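Local atomic coordinates of peptide chain release factor RF2 (Thermus thermophilus, PDB entry 2IHR), a protein that directs the termination of translation at UGA and UAA stop codons on the ribosome, where its GGQ motif serves peptide hydrolysis. Residues Leu118-Gly123 and Met135-Tyr140; Glu152-Thr157 and Tyr166-Val171. All blocks are in the same frame, centred on the assembly; numbering follows the deposited sequence.

Contact 1 of 2, residues Leu118-Gly123 and Met135-Tyr140; sequences LTIQPG and MLLRMY
Leu136 and Leu137 start the helix side of this contact by receiving Ile120 of the strand. The terminal CD1 of Ile120 lies 3.9 Å from CA of Leu137, so it rests on the helix backbone itself. The nearest side-chain atom of Leu137, CB, is 4.3 Å from Ile120 CD1. In Ile120, CG1, anti to the carbonyl carbon (chi1 -64°), carries CD1 toward the helix. One turn on, Tyr140 meets both strand residues in different ways. Leu118 CD1 sits over one face of the ring, 3.9 Å from its centroid and 13° off the normal, a CH-pi contact, while Met139 CE lies against the opposite face. Ile120 CD1 comes to the ring edge, 4.1 Å from Tyr140 CD2. At the far end of the ring, Tyr140 OH is hydrogen-bonded to Glu183 OE1. With an alanine here, Leu118 CD1 would probably lose the ring face it rests on, and Glu183 its hydroxyl partner. Segments 118-122 and 135-140 run nearly antiparallel (160°), their axes 9.4 Å apart at closest approach. Helix 127-145 follows strand 115-122 in the chain and packs back against the sheet, a strand-to-helix connection, with Leu136 and Tyr140 extending the interface to strands 201-213 and 185-190.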
ATOM      1  N   LEU A 118      -3.334   0.893  -7.373  1.00 63.53           N
ATOM      2  CA  LEU A 118      -2.045   0.399  -7.858  1.00 58.34           C
ATOM      3  C   LEU A 118      -2.045   0.413  -9.390  1.00 63.13           C
ATOM      4  O   LEU A 118      -3.019  -0.047 -10.037  1.00 57.41           O
ATOM      5  CB  LEU A 118      -1.802  -1.010  -7.291  1.00 47.02           C
ATOM      6  CG  LEU A 118      -0.540  -1.818  -7.699  1.00 51.68           C
ATOM      7  CD1 LEU A 118       0.035  -2.584  -6.489  1.00 42.68           C
ATOM      8  CD2 LEU A 118      -0.893  -2.756  -8.853  1.00 44.74           C
ATOM      9  N   THR A 119      -0.969   0.971  -9.963  1.00 62.09           N
ATOM     10  CA  THR A 119      -0.865   1.096 -11.428  1.00 64.42           C
ATOM     11  C   THR A 119       0.448   0.524 -11.963  1.00 66.65           C
ATOM     12  O   THR A 119       1.517   0.793 -11.415  1.00 71.57           O
ATOM     13  CB  THR A 119      -0.916   2.591 -11.869  1.00 58.50           C
ATOM     14  OG1 THR A 119      -1.914   3.294 -11.125  1.00 59.16           O
ATOM     15  CG2 THR A 119      -1.218   2.699 -13.359  1.00 50.67           C
ATOM     16  N   ILE A 120       0.368  -0.201 -13.073  1.00 52.17           N
ATOM     17  CA  ILE A 120       1.526  -0.846 -13.704  1.00 52.04           C
ATOM     18  C   ILE A 120       1.686  -0.478 -15.164  1.00 52.30           C
ATOM     19  O   ILE A 120       0.734  -0.520 -15.933  1.00 56.70           O
ATOM     20  CB  ILE A 120       1.395  -2.392 -13.630  1.00 59.29           C
ATOM     21  CG1 ILE A 120       1.426  -2.838 -12.158  1.00 59.19           C
ATOM     22  CG2 ILE A 120       2.555  -3.075 -14.364  1.00 52.21           C
ATOM     23  CD1 ILE A 120       0.549  -4.000 -11.849  1.00 56.33           C
ATOM     24  N   GLN A 121       2.895  -0.107 -15.560  1.00 62.87           N
ATOM     25  CA  GLN A 121       3.146   0.209 -16.959  1.00 61.08           C
ATOM     26  C   GLN A 121       4.468  -0.403 -17.317  1.00 60.97           C
ATOM     27  O   GLN A 121       5.374  -0.388 -16.505  1.00 66.16           O
ATOM     28  CB  GLN A 121       3.205   1.723 -17.153  1.00 65.61           C
ATOM     29  CG  GLN A 121       1.834   2.373 -17.125  1.00 76.24           C
ATOM     30  CD  GLN A 121       1.874   3.870 -17.275  1.00 77.14           C
ATOM     31  OE1 GLN A 121       2.190   4.611 -16.333  1.00 76.42           O
ATOM     32  NE2 GLN A 121       1.546   4.332 -18.471  1.00 83.53           N
ATOM     33  N   PRO A 122       4.585  -1.011 -18.498  1.00 59.73           N
ATOM     34  CA  PRO A 122       5.909  -1.580 -18.806  1.00 57.09           C
ATOM     35  C   PRO A 122       6.987  -0.480 -18.956  1.00 59.89           C
ATOM     36  O   PRO A 122       6.682   0.694 -19.055  1.00 58.97           O
ATOM     37  CB  PRO A 122       5.688  -2.359 -20.115  1.00 55.47           C
ATOM     38  CG  PRO A 122       4.398  -1.793 -20.710  1.00 59.13           C
ATOM     39  CD  PRO A 122       3.561  -1.404 -19.486  1.00 62.78           C
ATOM     40  N   GLY A 123       8.247  -0.873 -18.922  1.00 64.40           N
ATOM     41  CA  GLY A 123       9.339   0.068 -19.062  1.00 61.40           C
ATOM     42  C   GLY A 123      10.088  -0.463 -20.259  1.00 67.99           C
ATOM     43  O   GLY A 123       9.466  -0.861 -21.247  1.00 74.09           O
ATOM     44  N   MET A 135       2.677 -10.017 -15.433  1.00 53.62           N
ATOM     45  CA  MET A 135       3.133 -10.890 -14.380  1.00 48.80           C
ATOM     46  C   MET A 135       3.003 -10.259 -13.023  1.00 50.69           C
ATOM     47  O   MET A 135       2.535 -10.893 -12.051  1.00 53.57           O
ATOM     48  CB  MET A 135       4.579 -11.314 -14.633  1.00 54.03           C
ATOM     49  CG  MET A 135       4.752 -12.257 -15.875  1.00 57.43           C
ATOM     50  SD  MET A 135       6.366 -13.071 -15.775  1.00 58.70           S
ATOM     51  CE  MET A 135       7.142 -12.431 -17.235  1.00 63.93           C
ATOM     52  N   LEU A 136       3.427  -9.008 -12.944  1.00 55.96           N
ATOM     53  CA  LEU A 136       3.328  -8.268 -11.709  1.00 53.22           C
ATOM     54  C   LEU A 136       1.825  -8.120 -11.367  1.00 53.47           C
ATOM     55  O   LEU A 136       1.454  -8.235 -10.193  1.00 56.06           O
ATOM     56  CB  LEU A 136       4.006  -6.897 -11.893  1.00 42.72           C
ATOM     57  CG  LEU A 136       5.550  -6.841 -11.990  1.00 46.51           C
ATOM     58  CD1 LEU A 136       6.002  -5.534 -12.679  1.00 46.67           C
ATOM     59  CD2 LEU A 136       6.164  -6.940 -10.581  1.00 39.29           C
ATOM     60  N   LEU A 137       0.980  -7.868 -12.387  1.00 47.59           N
ATOM     61  CA  LEU A 137      -0.479  -7.706 -12.219  1.00 49.24           C
ATOM     62  C   LEU A 137      -1.080  -8.965 -11.592  1.00 55.14           C
ATOM     63  O   LEU A 137      -1.912  -8.895 -10.708  1.00 50.41           O
ATOM     64  CB  LEU A 137      -1.187  -7.493 -13.574  1.00 51.75           C
ATOM     65  CG  LEU A 137      -2.536  -6.696 -13.695  1.00 57.43           C
ATOM     66  CD1 LEU A 137      -3.411  -7.335 -14.757  1.00 42.64           C
ATOM     67  CD2 LEU A 137      -3.274  -6.610 -12.401  1.00 40.43           C
ATOM     68  N   ARG A 138      -0.664 -10.116 -12.097  1.00 57.76           N
ATOM     69  CA  ARG A 138      -1.107 -11.400 -11.598  1.00 55.95           C
ATOM     70  C   ARG A 138      -0.566 -11.543 -10.147  1.00 60.42           C
ATOM     71  O   ARG A 138      -1.255 -12.047  -9.220  1.00 57.87           O
ATOM     72  CB  ARG A 138      -0.521 -12.463 -12.509  1.00 76.89           C
ATOM     73  CG  ARG A 138      -1.379 -13.688 -12.755  1.00 92.80           C
ATOM     74  CD  ARG A 138      -1.792 -13.733 -14.216  1.00 99.52           C
ATOM     75  NE  ARG A 138      -0.626 -13.843 -15.078  1.00109.98           N
ATOM     76  CZ  ARG A 138      -0.666 -13.920 -16.404  1.00113.40           C
ATOM     77  NH1 ARG A 138      -1.832 -13.902 -17.051  1.00115.50           N
ATOM     78  NH2 ARG A 138       0.471 -14.015 -17.079  1.00111.15           N
ATOM     79  N   MET A 139       0.667 -11.079  -9.933  1.00 56.13           N
ATOM     80  CA  MET A 139       1.232 -11.186  -8.618  1.00 53.19           C
ATOM     81  C   MET A 139       0.405 -10.416  -7.629  1.00 57.48           C
ATOM     82  O   MET A 139      -0.006 -10.956  -6.605  1.00 63.68           O
ATOM     83  CB  MET A 139       2.647 -10.676  -8.607  1.00 36.47           C
ATOM     84  CG  MET A 139       3.363 -10.728  -7.270  1.00 32.93           C
ATOM     85  SD  MET A 139       5.081 -10.157  -7.404  1.00 60.33           S
ATOM     86  CE  MET A 139       4.818  -8.557  -7.392  1.00 41.86           C
ATOM     87  N   TYR A 140       0.151  -9.151  -7.914  1.00 55.21           N
ATOM     88  CA  TYR A 140      -0.643  -8.339  -6.992  1.00 54.78           C
ATOM     89  C   TYR A 140      -2.108  -8.796  -6.920  1.00 58.45           C
ATOM     90  O   TYR A 140      -2.776  -8.641  -5.912  1.00 56.64           O
ATOM     91  CB  TYR A 140      -0.549  -6.866  -7.413  1.00 51.59           C
ATOM     92  CG  TYR A 140       0.831  -6.301  -7.226  1.00 52.70           C
ATOM     93  CD1 TYR A 140       1.434  -6.327  -5.990  1.00 47.10           C
ATOM     94  CD2 TYR A 140       1.570  -5.811  -8.302  1.00 59.70           C
ATOM     95  CE1 TYR A 140       2.728  -5.914  -5.811  1.00 56.63           C
ATOM     96  CE2 TYR A 140       2.884  -5.367  -8.127  1.00 52.48           C
ATOM     97  CZ  TYR A 140       3.459  -5.435  -6.881  1.00 58.26           C
ATOM     98  OH  TYR A 140       4.791  -5.095  -6.688  1.00 63.77           O
TER

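Contact 2 of 2, residues Glu152-Thr157 and Tyr166-Val171; sequences EVVDLT and YAQILV
A beta hairpin formed by strands 150-158 and 164-172 contains this contact, and its two segments run antiparallel with their axes 4.5 Å apart. At one end Glu152 and Leu170 form a hydrogen-bonded pair, exchanging N-H...O bonds in both directions. Their side chains lie alongside each other and point the same way, Glu152 CB to Leu170 CB 3.9 Å, while the Glu152 carboxylate forms a salt bridge with Lys172. Val153 and Ile169 follow as a non-hydrogen-bonded pair.

The register then slips by one residue in a classic beta bulge, where Val154 and Asp155 both face Gln168. Gln168 O is approached by two amides: Asp155 N bonds to it at 3.2 Å and 151°, whereas the bond from Val154 N is weak, its angle only 120° despite a length of 2.8 Å. A helical backbone conformation at Val154 marks the extra residue. Its side chain is directed at the partner strand, with CG1 3.4 Å from Gln168 OE1 and CG2 packed on Leu170 CB; Leu274 and Ile278 of helix 268-294 also touch it. The extended Gln168 chain carries NE2 to a hydrogen bond with Thr119 OG1.

Beyond the bulge, Gln168 N bonds back to Asp155 O. On the face shared with Val153 and Ile169, Leu156 CD1 reaches Ala167 CB (3.7 Å); CG of Leu156 stands anti to its backbone N, and the end of the side chain bends toward the other strand. Thr157 and Tyr166 form the next hydrogen-bonded pair, again with bonds both ways. Thr157 OG1 lies 3.8 Å from Tyr166 CB. Farther along the ring, Asp155 OD2 comes obliquely within 4.1 Å of Tyr166 CE1, the two side chains crossing at about a right angle with carboxylate and ring planes 52° apart.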
ATOM      1  N   GLU A 152     -10.779  -4.482  -8.274  1.00 78.46           N
ATOM      2  CA  GLU A 152     -11.584  -3.851  -9.311  1.00 76.98           C
ATOM      3  C   GLU A 152     -10.647  -3.411 -10.423  1.00 74.63           C
ATOM      4  O   GLU A 152      -9.898  -2.453 -10.269  1.00 78.05           O
ATOM      5  CB  GLU A 152     -12.280  -2.633  -8.732  1.00 77.41           C
ATOM      6  CG  GLU A 152     -13.748  -2.578  -8.979  1.00 89.27           C
ATOM      7  CD  GLU A 152     -14.506  -2.083  -7.765  1.00101.04           C
ATOM      8  OE1 GLU A 152     -14.630  -2.867  -6.796  1.00101.26           O
ATOM      9  OE2 GLU A 152     -14.971  -0.913  -7.776  1.00109.18           O
ATOM     10  N   VAL A 153     -10.651  -4.111 -11.543  1.00 71.92           N
ATOM     11  CA  VAL A 153      -9.773  -3.692 -12.618  1.00 69.36           C
ATOM     12  C   VAL A 153     -10.305  -2.401 -13.209  1.00 71.88           C
ATOM     13  O   VAL A 153     -11.213  -2.416 -14.038  1.00 78.77           O
ATOM     14  CB  VAL A 153      -9.716  -4.703 -13.745  1.00 61.64           C
ATOM     15  CG1 VAL A 153      -8.809  -4.137 -14.906  1.00 59.21           C
ATOM     16  CG2 VAL A 153      -9.247  -6.035 -13.208  1.00 46.18           C
ATOM     17  N   VAL A 154      -9.743  -1.281 -12.788  1.00 68.14           N
ATOM     18  CA  VAL A 154     -10.199  -0.011 -13.310  1.00 68.74           C
ATOM     19  C   VAL A 154     -10.001   0.034 -14.805  1.00 68.73           C
ATOM     20  O   VAL A 154     -10.880   0.429 -15.546  1.00 72.40           O
ATOM     21  CB  VAL A 154      -9.446   1.146 -12.676  1.00 69.69           C
ATOM     22  CG1 VAL A 154      -9.753   2.415 -13.429  1.00 60.48           C
ATOM     23  CG2 VAL A 154      -9.838   1.276 -11.194  1.00 59.44           C
ATOM     24  N   ASP A 155      -8.851  -0.404 -15.271  1.00 70.98           N
ATOM     25  CA  ASP A 155      -8.606  -0.345 -16.705  1.00 75.19           C
ATOM     26  C   ASP A 155      -7.483  -1.312 -17.034  1.00 76.74           C
ATOM     27  O   ASP A 155      -6.658  -1.599 -16.196  1.00 73.65           O
ATOM     28  CB  ASP A 155      -8.231   1.105 -17.097  1.00 83.98           C
ATOM     29  CG  ASP A 155      -8.266   1.348 -18.612  1.00 86.33           C
ATOM     30  OD1 ASP A 155      -9.092   0.725 -19.308  1.00 88.99           O
ATOM     31  OD2 ASP A 155      -7.483   2.182 -19.110  1.00 82.23           O
ATOM     32  N   LEU A 156      -7.437  -1.788 -18.265  1.00 92.59           N
ATOM     33  CA  LEU A 156      -6.412  -2.733 -18.640  1.00 91.27           C
ATOM     34  C   LEU A 156      -6.119  -2.643 -20.133  1.00 90.78           C
ATOM     35  O   LEU A 156      -6.883  -3.168 -20.931  1.00 97.13           O
ATOM     36  CB  LEU A 156      -6.926  -4.124 -18.272  1.00 88.71           C
ATOM     37  CG  LEU A 156      -6.152  -5.430 -18.394  1.00 88.01           C
ATOM     38  CD1 LEU A 156      -5.021  -5.483 -17.395  1.00 95.45           C
ATOM     39  CD2 LEU A 156      -7.120  -6.549 -18.095  1.00 89.98           C
ATOM     40  N   THR A 157      -5.030  -1.979 -20.519  1.00 81.92           N
ATOM     41  CA  THR A 157      -4.665  -1.874 -21.946  1.00 78.72           C
ATOM     42  C   THR A 157      -3.712  -2.985 -22.386  1.00 79.78           C
ATOM     43  O   THR A 157      -2.563  -3.020 -21.945  1.00 85.00           O
ATOM     44  CB  THR A 157      -3.895  -0.609 -22.281  1.00 70.94           C
ATOM     45  OG1 THR A 157      -4.578   0.545 -21.791  1.00 67.59           O
ATOM     46  CG2 THR A 157      -3.727  -0.518 -23.765  1.00 67.54           C
ATOM     47  N   TYR A 166      -0.649  -1.356 -20.085  1.00 53.14           N
ATOM     48  CA  TYR A 166      -1.056  -0.557 -18.950  1.00 51.03           C
ATOM     49  C   TYR A 166      -2.134  -1.319 -18.171  1.00 54.20           C
ATOM     50  O   TYR A 166      -2.901  -2.119 -18.732  1.00 53.22           O
ATOM     51  CB  TYR A 166      -1.569   0.785 -19.464  1.00 50.89           C
ATOM     52  CG  TYR A 166      -2.191   1.703 -18.434  1.00 51.25           C
ATOM     53  CD1 TYR A 166      -3.458   1.421 -17.896  1.00 46.05           C
ATOM     54  CD2 TYR A 166      -1.494   2.826 -17.948  1.00 50.20           C
ATOM     55  CE1 TYR A 166      -4.014   2.214 -16.900  1.00 48.29           C
ATOM     56  CE2 TYR A 166      -2.044   3.640 -16.937  1.00 47.94           C
ATOM     57  CZ  TYR A 166      -3.308   3.312 -16.417  1.00 55.86           C
ATOM     58  OH  TYR A 166      -3.873   4.042 -15.389  1.00 63.56           O
ATOM     59  N   ALA A 167      -2.172  -1.098 -16.867  1.00 50.03           N
ATOM     60  CA  ALA A 167      -3.169  -1.744 -16.025  1.00 52.57           C
ATOM     61  C   ALA A 167      -3.256  -0.910 -14.786  1.00 55.26           C
ATOM     62  O   ALA A 167      -2.259  -0.352 -14.358  1.00 52.86           O
ATOM     63  CB  ALA A 167      -2.755  -3.170 -15.679  1.00 65.46           C
ATOM     64  N   GLN A 168      -4.466  -0.792 -14.241  1.00 64.45           N
ATOM     65  CA  GLN A 168      -4.714  -0.030 -13.017  1.00 62.82           C
ATOM     66  C   GLN A 168      -5.863  -0.630 -12.208  1.00 61.81           C
ATOM     67  O   GLN A 168      -6.996  -0.691 -12.664  1.00 57.17           O
ATOM     68  CB  GLN A 168      -5.035   1.421 -13.338  1.00 59.53           C
ATOM     69  CG  GLN A 168      -5.448   2.177 -12.104  1.00 73.41           C
ATOM     70  CD  GLN A 168      -5.752   3.595 -12.409  1.00 78.58           C
ATOM     71  OE1 GLN A 168      -6.778   3.909 -13.032  1.00 77.95           O
ATOM     72  NE2 GLN A 168      -4.851   4.482 -12.001  1.00 81.60           N
ATOM     73  N   ILE A 169      -5.547  -1.050 -10.988  1.00 67.07           N
ATOM     74  CA  ILE A 169      -6.528  -1.675 -10.128  1.00 61.05           C
ATOM     75  C   ILE A 169      -6.809  -0.965  -8.812  1.00 64.00           C
ATOM     76  O   ILE A 169      -6.062  -0.083  -8.367  1.00 61.49           O
ATOM     77  CB  ILE A 169      -6.135  -3.112  -9.827  1.00 52.17           C
ATOM     78  CG1 ILE A 169      -4.891  -3.151  -8.922  1.00 49.85           C
ATOM     79  CG2 ILE A 169      -5.876  -3.830 -11.136  1.00 51.06           C
ATOM     80  CD1 ILE A 169      -4.540  -4.578  -8.339  1.00 46.78           C
ATOM     81  N   LEU A 170      -7.923  -1.374  -8.207  1.00 62.36           N
ATOM     82  CA  LEU A 170      -8.393  -0.822  -6.957  1.00 62.43           C
ATOM     83  C   LEU A 170      -8.515  -2.026  -6.059  1.00 68.76           C
ATOM     84  O   LEU A 170      -9.292  -2.967  -6.347  1.00 66.51           O
ATOM     85  CB  LEU A 170      -9.753  -0.171  -7.172  1.00 60.45           C
ATOM     86  CG  LEU A 170     -10.456   0.477  -5.980  1.00 57.84           C
ATOM     87  CD1 LEU A 170      -9.593   1.507  -5.361  1.00 51.33           C
ATOM     88  CD2 LEU A 170     -11.745   1.064  -6.465  1.00 58.59           C
ATOM     89  N   VAL A 171      -7.720  -2.002  -4.987  1.00 65.27           N
ATOM     90  CA  VAL A 171      -7.655  -3.098  -4.040  1.00 64.62           C
ATOM     91  C   VAL A 171      -8.332  -2.620  -2.791  1.00 64.80           C
ATOM     92  O   VAL A 171      -7.829  -1.730  -2.098  1.00 58.85           O
ATOM     93  CB  VAL A 171      -6.152  -3.501  -3.772  1.00 66.87           C
ATOM     94  CG1 VAL A 171      -6.040  -4.602  -2.679  1.00 64.92           C
ATOM     95  CG2 VAL A 171      -5.535  -4.000  -5.071  1.00 58.64           C
TER

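The centres of the two contacts lie about 9 Å apart, and both belong to one mixed beta-sheet of the PCRF domain. Both segments of contact 1 precede those of contact 2 in the sequence, and helix 127-145 leads into strand 150-158. Strands 115-122 and 164-172 are neighbours, joined by probable hydrogen bonds from Ile169 N to Leu118 O and from Ile120 N to Ala167 O, both 2.9 Å. Strand 164-172 thus joins the edge strand 150-158 to strand 115-122, so that the helix packing of contact 1 and the hairpin pairing of contact 2 build one continuous sheet-and-helix layer. Leu137 links them directly, touching Leu156, Ala167 and Ile169 of contact 2.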